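Local atomic coordinates of putative platelet activating factor (Streptococcus pneumoniae, PDB entry 2HSJ), a protein that is of uncertain function but, as a member of the GDSL-like SGNH hydrolase family, probably hydrolyses ester bonds of lipid or other acyl substrates. Residues E34-I40 with A85-L91. Residues are numbered along the deposited sequence; the frame is centred on the assembly and turned at random.
Sequences EPNILFI and AVDKIFL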
loop_
_atom_site.group_PDB
_atom_site.type_symbol
_atom_site.label_atom_id
_atom_site.label_comp_id
_atom_site.label_asym_id
_atom_site.label_seq_id
_atom_site.Cartn_x
_atom_site.Cartn_y
_atom_site.Cartn_z
ATOM N N GLU D 34 4.946 1.958 -3.278
ATOM C CA GLU D 34 4.903 2.312 -4.689
ATOM C C GLU D 34 4.381 3.736 -4.798
ATOM O O GLU D 34 3.233 4.008 -4.416
ATOM C CB GLU D 34 3.948 1.361 -5.415
ATOM C CG GLU D 34 4.578 -0.008 -5.677
ATOM C CD GLU D 34 5.593 -0.008 -6.814
ATOM O OE1 GLU D 34 5.886 1.064 -7.385
ATOM O OE2 GLU D 34 6.111 -1.101 -7.140
ATOM N N PRO D 35 5.219 4.679 -5.262
ATOM C CA PRO D 35 4.689 6.030 -5.382
ATOM C C PRO D 35 3.601 6.114 -6.438
ATOM O O PRO D 35 3.813 5.694 -7.563
ATOM C CB PRO D 35 5.889 6.882 -5.801
ATOM C CG PRO D 35 7.009 5.942 -6.046
ATOM C CD PRO D 35 6.651 4.570 -5.634
ATOM N N ASN D 36 2.451 6.644 -6.058
ATOM C CA ASN D 36 1.432 6.986 -7.036
ATOM C C ASN D 36 1.728 8.366 -7.614
ATOM O O ASN D 36 1.533 8.614 -8.814
ATOM C CB ASN D 36 0.045 6.913 -6.396
ATOM C CG ASN D 36 -1.060 7.290 -7.365
ATOM O OD1 ASN D 36 -1.551 8.429 -7.342
ATOM N ND2 ASN D 36 -1.441 6.344 -8.261
ATOM N N ILE D 37 2.206 9.264 -6.744
ATOM C CA ILE D 37 2.593 10.610 -7.130
ATOM C C ILE D 37 4.008 10.811 -6.577
ATOM O O ILE D 37 4.281 10.467 -5.405
ATOM C CB ILE D 37 1.641 11.673 -6.487
ATOM C CG1 ILE D 37 0.164 11.301 -6.711
ATOM C CG2 ILE D 37 2.023 13.097 -6.894
ATOM C CD1 ILE D 37 -0.368 11.478 -8.060
ATOM N N LEU D 38 4.909 11.323 -7.420
ATOM C CA LEU D 38 6.196 11.814 -6.940
ATOM C C LEU D 38 6.151 13.331 -6.921
ATOM O O LEU D 38 5.823 13.942 -7.956
ATOM C CB LEU D 38 7.321 11.362 -7.875
ATOM C CG LEU D 38 7.688 9.877 -7.791
ATOM C CD1 LEU D 38 8.445 9.430 -9.022
ATOM C CD2 LEU D 38 8.567 9.552 -6.570
ATOM N N PHE D 39 6.462 13.957 -5.781
ATOM C CA PHE D 39 6.600 15.419 -5.723
ATOM C C PHE D 39 8.084 15.716 -5.823
ATOM O O PHE D 39 8.866 15.247 -4.997
ATOM C CB PHE D 39 6.047 15.984 -4.404
ATOM C CG PHE D 39 4.648 16.543 -4.511
ATOM C CD1 PHE D 39 3.573 15.699 -4.734
ATOM C CD2 PHE D 39 4.415 17.907 -4.375
ATOM C CE1 PHE D 39 2.273 16.198 -4.821
ATOM C CE2 PHE D 39 3.115 18.414 -4.483
ATOM C CZ PHE D 39 2.057 17.560 -4.703
ATOM N N ILE D 40 8.458 16.455 -6.864
ATOM C CA ILE D 40 9.864 16.779 -7.128
ATOM C C ILE D 40 10.024 18.294 -7.157
ATOM O O ILE D 40 9.177 19.030 -7.672
ATOM C CB ILE D 40 10.320 16.165 -8.506
ATOM C CG1 ILE D 40 10.171 14.640 -8.453
ATOM C CG2 ILE D 40 11.738 16.592 -8.875
ATOM C CD1 ILE D 40 10.453 14.003 -9.801
ATOM N N ALA D 85 4.534 2.159 -10.923
ATOM C CA ALA D 85 3.168 2.611 -11.243
ATOM C C ALA D 85 2.976 4.092 -10.911
ATOM O O ALA D 85 2.062 4.496 -10.177
ATOM C CB ALA D 85 2.164 1.768 -10.486
ATOM N N VAL D 86 3.901 4.903 -11.404
ATOM C CA VAL D 86 3.831 6.336 -11.123
ATOM C C VAL D 86 2.783 6.973 -12.036
ATOM O O VAL D 86 2.945 7.011 -13.254
ATOM C CB VAL D 86 5.187 7.028 -11.349
ATOM C CG1 VAL D 86 5.063 8.510 -10.944
ATOM C CG2 VAL D 86 6.283 6.308 -10.541
ATOM N N ASP D 87 1.699 7.443 -11.445
ATOM C CA ASP D 87 0.656 8.106 -12.228
ATOM C C ASP D 87 1.055 9.529 -12.611
ATOM O O ASP D 87 0.817 9.964 -13.749
ATOM C CB ASP D 87 -0.662 8.130 -11.430
ATOM C CG ASP D 87 -1.445 6.834 -11.549
ATOM O OD1 ASP D 87 -0.944 5.865 -12.197
ATOM O OD2 ASP D 87 -2.587 6.789 -11.020
ATOM N N LYS D 88 1.629 10.266 -11.657
ATOM C CA LYS D 88 1.889 11.676 -11.858
ATOM C C LYS D 88 3.145 12.069 -11.132
ATOM O O LYS D 88 3.475 11.527 -10.063
ATOM C CB LYS D 88 0.737 12.550 -11.313
ATOM C CG LYS D 88 -0.615 12.270 -11.948
ATOM C CD LYS D 88 -1.669 13.137 -11.313
ATOM C CE LYS D 88 -3.014 12.933 -11.972
ATOM N NZ LYS D 88 -3.539 11.598 -11.667
ATOM N N ILE D 89 3.831 13.034 -11.726
ATOM C CA ILE D 89 4.937 13.748 -11.097
ATOM C C ILE D 89 4.516 15.194 -10.968
ATOM O O ILE D 89 4.124 15.807 -11.952
ATOM C CB ILE D 89 6.205 13.677 -11.980
ATOM C CG1 ILE D 89 6.742 12.245 -12.007
ATOM C CG2 ILE D 89 7.289 14.671 -11.495
ATOM C CD1 ILE D 89 7.657 11.950 -13.229
ATOM N N PHE D 90 4.556 15.723 -9.748
ATOM C CA PHE D 90 4.326 17.156 -9.525
ATOM C C PHE D 90 5.685 17.802 -9.445
ATOM O O PHE D 90 6.537 17.358 -8.673
ATOM C CB PHE D 90 3.569 17.392 -8.227
ATOM C CG PHE D 90 2.090 17.209 -8.350
ATOM C CD1 PHE D 90 1.535 16.046 -8.863
ATOM C CD2 PHE D 90 1.243 18.247 -7.976
ATOM C CE1 PHE D 90 0.162 15.913 -8.971
ATOM C CE2 PHE D 90 -0.126 18.126 -8.090
ATOM C CZ PHE D 90 -0.673 16.959 -8.588
ATOM N N LEU D 91 5.887 18.854 -10.229
ATOM C CA LEU D 91 7.164 19.520 -10.300
ATOM C C LEU D 91 6.999 20.995 -9.913
ATOM O O LEU D 91 6.279 21.753 -10.570
ATOM C CB LEU D 91 7.701 19.392 -11.722
ATOM C CG LEU D 91 9.044 20.025 -11.967
ATOM C CD1 LEU D 91 10.082 19.508 -10.979
ATOM C CD2 LEU D 91 9.438 19.733 -13.432
HETATM O O HOH W 1 5.131 3.498 -8.506
HETATM O O HOH W 2 -0.033 3.873 -8.654
HETATM O O HOH W 3 -2.897 9.597 -9.307
#
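Strands 37-40 and 88-91 run parallel, their axes 4.7 Å apart at closest approach, with L38 N hydrogen-bonding to K88 O, F90 N to L38 O, and I40 N to F90 O at 2.8 Å, nearly straight at 177°. Where the pairing begins, N36 O accepts from both D87 N and K88 N.

I37, F39, K88 and F90 share one face of the sheet. In one of two conformers of F39, its ring lies 16° from parallel to that of F90 and offset from it; the flat F39 face instead takes the F90 methylene, CB standing 3.6 Å above the ring centroid in a CH-pi contact. I37 CG2, which lies anti to the backbone N, reaches F90 CD1 at 3.6 Å, while I37 CD1 lies along the aliphatic stem of K88, whose NZ forms a salt bridge with Y214 OXT. L38, I40, I89 and L91 pack on the other face, I40 CD1 meeting I89 CG2 at 3.7 Å; beta-branched I37, I40 and I89 suit buried, extended strands.

Ahead of the strands, N36 ND2 gives D87 OD2 a weak hydrogen bond, the amide and carboxylate planes turned 68° apart; K58 of the same chain hydrogen-bonds to N36 OD1, and K58 of the second subunit forms a salt bridge with D87 OD1.

Residues 37-41 and 88-92 are neighbouring inner strands, flanked by 60-64 and 126-130, in the five-stranded parallel sheet of order 2-1-3-4-5 that characterises the SGNH-hydrolase alpha/beta fold.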